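PDB 3LFT: uncharacterized protein from Streptococcus pneumoniae, which binds L-tryptophan between its two lobes and is probably the substrate-binding component of an ABC transporter. Local coordinates for residues D115-K127 with Q150-L163. Numbering follows the deposited sequence. Where two conformers were deposited one is given.
With TRP (tryptophan), chain C.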
ATOM      1  N   ASP A 115      -5.851   2.803   2.895  1.00  5.67           N
ATOM      2  CA  ASP A 115      -4.902   2.347   3.917  1.00  5.57           C
ATOM      3  C   ASP A 115      -3.928   3.469   4.267  1.00  5.71           C
ATOM      4  O   ASP A 115      -2.918   3.698   3.581  1.00  6.65           O
ATOM      5  CB  ASP A 115      -4.169   1.072   3.431  1.00  6.49           C
ATOM      6  CG  ASP A 115      -3.534   1.198   2.046  1.00  6.78           C
ATOM      7  OD1 ASP A 115      -4.091   1.885   1.163  1.00  6.34           O
ATOM      8  OD2 ASP A 115      -2.491   0.509   1.813  1.00  6.32           O
ATOM      9  N   HIS A 116      -4.250   4.203   5.334  1.00  6.31           N
ATOM     10  CA  HIS A 116      -3.409   5.283   5.833  1.00  6.32           C
ATOM     11  C   HIS A 116      -2.183   4.718   6.555  1.00  6.69           C
ATOM     12  O   HIS A 116      -2.303   3.847   7.419  1.00  8.21           O
ATOM     13  CB  HIS A 116      -4.233   6.143   6.801  1.00  7.50           C
ATOM     14  CG  HIS A 116      -3.454   7.266   7.406  1.00  8.58           C
ATOM     15  ND1 HIS A 116      -2.925   7.215   8.679  1.00 11.59           N
ATOM     16  CD2 HIS A 116      -3.086   8.462   6.892  1.00 12.16           C
ATOM     17  CE1 HIS A 116      -2.262   8.335   8.920  1.00 12.49           C
ATOM     18  NE2 HIS A 116      -2.344   9.103   7.856  1.00 13.78           N
ATOM     19  N   ASN A 117      -0.999   5.204   6.217  1.00  5.75           N
ATOM     20  CA  ASN A 117       0.212   4.703   6.868  1.00  6.29           C
ATOM     21  C   ASN A 117       0.390   5.204   8.295  1.00  6.39           C
ATOM     22  O   ASN A 117       0.349   6.412   8.526  1.00  5.82           O
ATOM     23  CB  ASN A 117       1.453   5.086   6.064  1.00  5.41           C
ATOM     24  CG  ASN A 117       2.699   4.386   6.591  1.00  4.75           C
ATOM     25  OD1 ASN A 117       2.711   3.132   6.670  1.00  5.23           O
ATOM     26  ND2 ASN A 117       3.727   5.143   6.973  1.00  5.30           N
ATOM     27  N   PRO A 118       0.595   4.290   9.268  1.00  6.02           N
ATOM     28  CA  PRO A 118       0.693   4.727  10.670  1.00  6.57           C
ATOM     29  C   PRO A 118       2.101   5.228  10.994  1.00  7.00           C
ATOM     30  O   PRO A 118       2.899   4.573  11.681  1.00  6.53           O
ATOM     31  CB  PRO A 118       0.319   3.472  11.465  1.00  7.32           C
ATOM     32  CG  PRO A 118       0.592   2.363  10.587  1.00  8.72           C
ATOM     33  CD  PRO A 118       0.453   2.827   9.156  1.00  6.35           C
ATOM     34  N   ALA A 119       2.385   6.428  10.501  1.00  6.56           N
ATOM     35  CA  ALA A 119       3.710   6.999  10.625  1.00  6.82           C
ATOM     36  C   ALA A 119       4.145   7.207  12.072  1.00  6.30           C
ATOM     37  O   ALA A 119       5.286   6.920  12.413  1.00  5.40           O
ATOM     38  CB  ALA A 119       3.793   8.313   9.851  1.00  7.99           C
ATOM     39  N   GLN A 120       3.268   7.757  12.902  1.00  6.01           N
ATOM     40  CA  GLN A 120       3.628   7.989  14.300  1.00  6.45           C
ATOM     41  C   GLN A 120       4.070   6.699  14.978  1.00  5.78           C
ATOM     42  O   GLN A 120       5.103   6.663  15.669  1.00  5.85           O
ATOM     43  CB  GLN A 120       2.468   8.639  15.063  1.00  6.81           C
ATOM     44  CG  GLN A 120       2.750   8.833  16.562  1.00 10.81           C
ATOM     45  CD  GLN A 120       1.611   9.500  17.318  1.00 15.47           C
ATOM     46  OE1 GLN A 120       0.764  10.173  16.726  1.00 17.80           O
ATOM     47  NE2 GLN A 120       1.587   9.316  18.634  1.00 17.54           N
ATOM     48  N   GLN A 121       3.288   5.646  14.778  1.00  5.85           N
ATOM     49  CA  GLN A 121       3.616   4.346  15.369  0.50  5.98           C
ATOM     50  C   GLN A 121       4.897   3.754  14.816  1.00  6.41           C
ATOM     51  O   GLN A 121       5.655   3.111  15.552  1.00  6.32           O
ATOM     52  CB  GLN A 121       2.480   3.343  15.213  0.50  5.55           C
ATOM     53  CG  GLN A 121       1.281   3.570  16.113  0.50  6.04           C
ATOM     54  CD  GLN A 121       0.187   2.593  15.771  0.50  7.50           C
ATOM     55  OE1 GLN A 121      -0.699   2.901  14.973  0.50  9.83           O
ATOM     56  NE2 GLN A 121       0.267   1.383  16.331  0.50  6.42           N
ATOM     57  N   GLN A 122       5.180   3.980  13.537  1.00  6.00           N
ATOM     58  CA  GLN A 122       6.438   3.511  12.965  1.00  6.66           C
ATOM     59  C   GLN A 122       7.616   4.243  13.583  1.00  6.64           C
ATOM     60  O   GLN A 122       8.629   3.608  13.907  1.00  7.24           O
ATOM     61  CB  GLN A 122       6.421   3.668  11.450  1.00  6.99           C
ATOM     62  CG  GLN A 122       5.473   2.682  10.798  1.00  7.25           C
ATOM     63  CD  GLN A 122       5.247   2.936   9.326  1.00  6.02           C
ATOM     64  OE1 GLN A 122       5.721   3.928   8.768  1.00  6.64           O
ATOM     65  NE2 GLN A 122       4.501   2.046   8.693  1.00  7.03           N
ATOM     66  N   VAL A 123       7.496   5.567  13.730  1.00  5.88           N
ATOM     67  CA  VAL A 123       8.561   6.325  14.398  1.00  6.62           C
ATOM     68  C   VAL A 123       8.782   5.811  15.824  1.00  6.59           C
ATOM     69  O   VAL A 123       9.920   5.593  16.229  1.00  6.78           O
ATOM     70  CB  VAL A 123       8.284   7.847  14.356  1.00  6.26           C
ATOM     71  CG1 VAL A 123       9.205   8.589  15.297  1.00  7.04           C
ATOM     72  CG2 VAL A 123       8.455   8.355  12.935  1.00  7.98           C
ATOM     73  N   GLU A 124       7.694   5.590  16.560  1.00  6.36           N
ATOM     74  CA  GLU A 124       7.810   5.082  17.931  1.00  6.49           C
ATOM     75  C   GLU A 124       8.514   3.720  17.944  1.00  6.07           C
ATOM     76  O   GLU A 124       9.349   3.463  18.805  1.00  5.91           O
ATOM     77  CB  GLU A 124       6.442   5.040  18.639  1.00  6.53           C
ATOM     78  CG  GLU A 124       5.892   6.434  18.973  1.00 11.05           C
ATOM     79  CD  GLU A 124       4.378   6.497  19.221  1.00 15.42           C
ATOM     80  OE1 GLU A 124       3.627   5.560  18.853  1.00 17.73           O
ATOM     81  OE2 GLU A 124       3.929   7.528  19.770  1.00 19.21           O
ATOM     82  N   LEU A 125       8.207   2.864  16.976  1.00  5.67           N
ATOM     83  CA  LEU A 125       8.837   1.538  16.900  1.00  5.44           C
ATOM     84  C   LEU A 125      10.334   1.644  16.612  1.00  5.74           C
ATOM     85  O   LEU A 125      11.150   0.934  17.211  1.00  5.76           O
ATOM     86  CB  LEU A 125       8.152   0.681  15.839  1.00  5.93           C
ATOM     87  CG  LEU A 125       8.660  -0.772  15.706  1.00  6.00           C
ATOM     88  CD1 LEU A 125       8.519  -1.602  16.972  1.00  8.13           C
ATOM     89  CD2 LEU A 125       7.913  -1.443  14.537  1.00  9.15           C
ATOM     90  N   ILE A 126      10.693   2.530  15.683  1.00  5.32           N
ATOM     91  CA  ILE A 126      12.103   2.753  15.381  1.00  5.52           C
ATOM     92  C   ILE A 126      12.878   3.213  16.622  1.00  5.22           C
ATOM     93  O   ILE A 126      13.972   2.707  16.903  1.00  5.82           O
ATOM     94  CB  ILE A 126      12.280   3.760  14.228  1.00  5.16           C
ATOM     95  CG1 ILE A 126      11.714   3.154  12.928  1.00  4.98           C
ATOM     96  CG2 ILE A 126      13.772   4.137  14.062  1.00  5.58           C
ATOM     97  CD1 ILE A 126      11.515   4.181  11.794  1.00  7.92           C
ATOM     98  N   LYS A 127      12.307   4.169  17.356  1.00  5.04           N
ATOM     99  CA  LYS A 127      12.915   4.678  18.587  1.00  5.79           C
ATOM    100  C   LYS A 127      13.066   3.588  19.647  1.00  5.75           C
ATOM    101  O   LYS A 127      14.053   3.580  20.387  1.00  6.42           O
ATOM    102  CB  LYS A 127      12.075   5.820  19.159  1.00  5.86           C
ATOM    103  CG  LYS A 127      12.036   7.071  18.310  1.00  7.24           C
ATOM    104  CD  LYS A 127      13.348   7.848  18.294  1.00  6.97           C
ATOM    105  CE  LYS A 127      13.663   8.433  19.654  1.00  7.32           C
ATOM    106  NZ  LYS A 127      14.726   9.467  19.515  1.00  8.51           N
ATOM    107  N   GLN A 150       3.004  10.175   2.296  1.00  6.84           N
ATOM    108  CA  GLN A 150       3.523   9.399   3.424  1.00  5.95           C
ATOM    109  C   GLN A 150       4.885   9.875   3.883  1.00  6.29           C
ATOM    110  O   GLN A 150       5.161   9.924   5.084  1.00  6.61           O
ATOM    111  CB  GLN A 150       3.614   7.923   3.056  1.00  5.73           C
ATOM    112  CG  GLN A 150       2.285   7.237   2.847  1.00  4.87           C
ATOM    113  CD  GLN A 150       2.509   5.844   2.369  1.00  4.68           C
ATOM    114  OE1 GLN A 150       2.866   4.970   3.154  1.00  5.13           O
ATOM    115  NE2 GLN A 150       2.321   5.619   1.052  1.00  5.83           N
ATOM    116  N   VAL A 151       5.726  10.231   2.913  1.00  6.66           N
ATOM    117  CA  VAL A 151       7.047  10.754   3.220  1.00  7.74           C
ATOM    118  C   VAL A 151       6.958  12.069   4.010  1.00  7.18           C
ATOM    119  O   VAL A 151       7.656  12.233   5.005  1.00  7.74           O
ATOM    120  CB  VAL A 151       7.898  10.908   1.929  1.00  7.23           C
ATOM    121  CG1 VAL A 151       9.224  11.617   2.247  1.00  9.26           C
ATOM    122  CG2 VAL A 151       8.173   9.546   1.337  1.00  8.79           C
ATOM    123  N   GLU A 152       6.065  12.969   3.596  1.00  6.47           N
ATOM    124  CA  GLU A 152       5.833  14.232   4.314  1.00  7.49           C
ATOM    125  C   GLU A 152       5.428  13.961   5.765  1.00  7.42           C
ATOM    126  O   GLU A 152       6.010  14.538   6.686  1.00  8.06           O
ATOM    127  CB  GLU A 152       4.764  15.080   3.622  1.00  7.43           C
ATOM    128  CG  GLU A 152       5.170  15.660   2.270  1.00  9.87           C
ATOM    129  CD  GLU A 152       3.984  16.203   1.482  1.00 12.20           C
ATOM    130  OE1 GLU A 152       2.827  16.037   1.930  1.00 14.12           O
ATOM    131  OE2 GLU A 152       4.207  16.803   0.411  1.00 13.46           O
ATOM    132  N   GLU A 153       4.440  13.087   5.971  1.00  7.07           N
ATOM    133  CA  GLU A 153       3.922  12.826   7.314  1.00  7.23           C
ATOM    134  C   GLU A 153       4.963  12.144   8.192  1.00  7.78           C
ATOM    135  O   GLU A 153       5.139  12.483   9.360  1.00  8.05           O
ATOM    136  CB  GLU A 153       2.628  12.001   7.228  1.00  7.64           C
ATOM    137  CG  GLU A 153       1.446  12.762   6.627  1.00  9.39           C
ATOM    138  CD  GLU A 153       0.129  12.016   6.746  1.00 12.40           C
ATOM    139  OE1 GLU A 153       0.012  11.106   7.609  1.00 11.91           O
ATOM    140  OE2 GLU A 153      -0.793  12.361   5.975  1.00 12.84           O
ATOM    141  N   PHE A 154       5.665  11.175   7.623  1.00  7.79           N
ATOM    142  CA  PHE A 154       6.701  10.462   8.359  1.00  7.55           C
ATOM    143  C   PHE A 154       7.832  11.391   8.782  1.00  7.61           C
ATOM    144  O   PHE A 154       8.285  11.340   9.908  1.00  7.77           O
ATOM    145  CB  PHE A 154       7.210   9.253   7.546  1.00  6.93           C
ATOM    146  CG  PHE A 154       8.283   8.444   8.250  1.00  7.32           C
ATOM    147  CD1 PHE A 154       7.935   7.406   9.108  1.00  6.70           C
ATOM    148  CD2 PHE A 154       9.632   8.727   8.051  1.00  6.65           C
ATOM    149  CE1 PHE A 154       8.920   6.653   9.735  1.00  5.96           C
ATOM    150  CE2 PHE A 154      10.625   7.971   8.668  1.00  5.98           C
ATOM    151  CZ  PHE A 154      10.260   6.937   9.536  1.00  4.71           C
ATOM    152  N   LYS A 155       8.261  12.247   7.869  1.00  7.46           N
ATOM    153  CA  LYS A 155       9.343  13.187   8.166  1.00  7.89           C
ATOM    154  C   LYS A 155       8.951  14.109   9.323  1.00  7.85           C
ATOM    155  O   LYS A 155       9.757  14.385  10.213  1.00  7.28           O
ATOM    156  CB  LYS A 155       9.696  13.985   6.901  1.00  8.52           C
ATOM    157  CG  LYS A 155      10.946  14.821   6.975  1.00 10.81           C
ATOM    158  CD  LYS A 155      11.193  15.502   5.627  1.00 13.84           C
ATOM    159  CE  LYS A 155      12.232  16.612   5.715  1.00 14.97           C
ATOM    160  NZ  LYS A 155      13.608  16.105   5.982  1.00 16.93           N
ATOM    161  N   ALA A 156       7.709  14.573   9.323  1.00  7.92           N
ATOM    162  CA  ALA A 156       7.257  15.471  10.387  1.00  7.14           C
ATOM    163  C   ALA A 156       7.308  14.782  11.761  1.00  7.19           C
ATOM    164  O   ALA A 156       7.835  15.333  12.729  1.00  7.04           O
ATOM    165  CB  ALA A 156       5.871  16.015  10.083  1.00  8.11           C
ATOM    166  N   TYR A 157       6.809  13.547  11.831  1.00  6.03           N
ATOM    167  CA  TYR A 157       6.853  12.786  13.082  1.00  6.32           C
ATOM    168  C   TYR A 157       8.263  12.422  13.516  1.00  6.00           C
ATOM    169  O   TYR A 157       8.602  12.507  14.703  1.00  6.51           O
ATOM    170  CB  TYR A 157       6.007  11.520  12.979  1.00  6.13           C
ATOM    171  CG  TYR A 157       4.545  11.772  13.218  1.00  7.79           C
ATOM    172  CD1 TYR A 157       4.092  12.201  14.470  1.00  8.98           C
ATOM    173  CD2 TYR A 157       3.611  11.582  12.200  1.00  9.64           C
ATOM    174  CE1 TYR A 157       2.750  12.443  14.699  1.00 12.15           C
ATOM    175  CE2 TYR A 157       2.256  11.828  12.421  1.00 10.67           C
ATOM    176  CZ  TYR A 157       1.838  12.254  13.676  1.00 11.73           C
ATOM    177  OH  TYR A 157       0.504  12.498  13.915  1.00 12.37           O
ATOM    178  N   ALA A 158       9.088  12.013  12.559  1.00  5.72           N
ATOM    179  CA  ALA A 158      10.460  11.626  12.866  1.00  6.33           C
ATOM    180  C   ALA A 158      11.242  12.784  13.461  1.00  6.64           C
ATOM    181  O   ALA A 158      11.970  12.613  14.437  1.00  6.43           O
ATOM    182  CB  ALA A 158      11.156  11.103  11.640  1.00  6.03           C
ATOM    183  N   GLU A 159      11.080  13.964  12.871  1.00  7.03           N
ATOM    184  CA  GLU A 159      11.796  15.148  13.338  1.00  7.95           C
ATOM    185  C   GLU A 159      11.418  15.483  14.788  1.00  8.40           C
ATOM    186  O   GLU A 159      12.295  15.796  15.612  1.00  8.10           O
ATOM    187  CB  GLU A 159      11.527  16.317  12.393  1.00  8.30           C
ATOM    188  N   LYS A 160      10.126  15.380  15.109  1.00  9.26           N
ATOM    189  CA  LYS A 160       9.629  15.606  16.474  1.00  9.37           C
ATOM    190  C   LYS A 160      10.215  14.647  17.511  1.00  9.29           C
ATOM    191  O   LYS A 160      10.396  15.022  18.687  1.00  9.31           O
ATOM    192  CB  LYS A 160       8.098  15.530  16.525  1.00 10.27           C
ATOM    193  CG  LYS A 160       7.405  16.830  16.186  1.00 11.92           C
ATOM    194  CD  LYS A 160       5.932  16.766  16.537  1.00 14.90           C
ATOM    195  CE  LYS A 160       5.218  18.032  16.101  1.00 16.31           C
ATOM    196  NZ  LYS A 160       3.866  18.167  16.729  1.00 16.84           N
ATOM    197  N   ALA A 161      10.521  13.431  17.062  1.00  8.28           N
ATOM    198  CA  ALA A 161      11.104  12.391  17.902  1.00  8.51           C
ATOM    199  C   ALA A 161      12.631  12.435  17.896  1.00  7.98           C
ATOM    200  O   ALA A 161      13.284  11.572  18.487  1.00  9.13           O
ATOM    201  CB  ALA A 161      10.606  11.018  17.471  1.00  8.71           C
ATOM    202  N   GLY A 162      13.193  13.438  17.227  1.00  7.79           N
ATOM    203  CA  GLY A 162      14.625  13.667  17.243  1.00  8.25           C
ATOM    204  C   GLY A 162      15.428  12.885  16.229  1.00  7.94           C
ATOM    205  O   GLY A 162      16.641  12.732  16.382  1.00  8.00           O
ATOM    206  N   LEU A 163      14.754  12.415  15.182  1.00  8.67           N
ATOM    207  CA  LEU A 163      15.404  11.715  14.083  1.00  9.35           C
ATOM    208  C   LEU A 163      15.517  12.630  12.869  1.00 10.01           C
ATOM    209  O   LEU A 163      14.817  13.637  12.775  1.00 11.90           O
ATOM    210  CB  LEU A 163      14.593  10.473  13.706  1.00  8.99           C
ATOM    211  CG  LEU A 163      14.494   9.399  14.788  1.00  9.59           C
ATOM    212  CD1 LEU A 163      13.421   8.398  14.428  1.00 10.07           C
ATOM    213  CD2 LEU A 163      15.834   8.692  14.964  1.00 12.08           C
TER
HETATM  214  N   TRP C   1      -1.911   1.707  -0.582  1.00  8.29           N
HETATM  215  CA  TRP C   1      -1.062   1.570  -1.801  1.00  8.97           C
HETATM  216  C   TRP C   1      -1.410   2.637  -2.788  1.00  8.94           C
HETATM  217  O   TRP C   1      -1.118   2.501  -3.979  1.00  8.77           O
HETATM  218  CB  TRP C   1      -1.234   0.164  -2.399  1.00  8.71           C
HETATM  219  CG  TRP C   1      -0.806  -0.907  -1.428  1.00  7.83           C
HETATM  220  CD1 TRP C   1      -1.619  -1.694  -0.613  1.00  8.47           C
HETATM  221  CD2 TRP C   1       0.576  -1.301  -1.130  1.00  8.23           C
HETATM  222  NE1 TRP C   1      -0.837  -2.536   0.143  1.00  8.55           N
HETATM  223  CE2 TRP C   1       0.459  -2.341  -0.103  1.00  8.59           C
HETATM  224  CE3 TRP C   1       1.792  -0.859  -1.593  1.00  8.21           C
HETATM  225  CZ2 TRP C   1       1.622  -2.903   0.389  1.00  8.72           C
HETATM  226  CZ3 TRP C   1       2.943  -1.441  -1.071  1.00  9.20           C
HETATM  227  CH2 TRP C   1       2.841  -2.454  -0.097  1.00  8.94           C
HETATM  228  OXT TRP C   1      -1.992   3.658  -2.394  1.00  8.45           O
HETATM  229  O   HOH W   1       3.645   7.962   6.480  1.00  6.49           O
HETATM  230  O   HOH W   2       1.050   8.671   6.991  1.00  9.71           O
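Ala119 and Phe154 mark where helices 119-127 and 150-160 lie close, their CA atoms 5.1 Å apart; the two axes run in broadly the same direction at 44° and approach to 8.9 Å. A methyl is all that Ala119 places here, so the backbone of the second helix can come near. Phe154 is a knob among Ala119, Gln122, Val123 and Ile126. With CG anti to the backbone N (chi1 -179°), its ring reaches across to the first helix, where Ile126 CD1 meets the edge 3.8 Å from CZ. The two methyls of Val123 pack in different directions: CG2 against Phe154 CE1 and Ala158, CG1 against Ala161 CB, 3.5 Å away. On the outer side, Gln120 CB sits over the centre of the Tyr157 ring, 3.8 Å from the centroid, a CH-pi contact; the extended chain carries the amide onward, where NE2 hydrogen-bonds Glu124 OE2. An aliphatic stem with a polar end suits this solvent edge.

The pair belongs to the second lobe of a periplasmic-binding-protein fold, both helices packing against strand 135-141 through Ile126 and Phe154. Asp115, where the chain enters this lobe, takes a hydrogen bond from the amino group of the bound tryptophan through OD2.

Polar contacts close both ends. His116 NE2 donates to the syn lone pair of Glu153 OE1 (3.1 Å), which a water also links to Asn117 O. A second water joins Asn117 ND2 to Gln150 O, while Asn117 and Gln122 exchange two amide hydrogen bonds. At the far end, Gly162 adopts the positive phi of a Schellman motif, and the bent chain of Lys127 brings NZ to Ala161 O (2.8 Å), almost in line with the carbonyl bond.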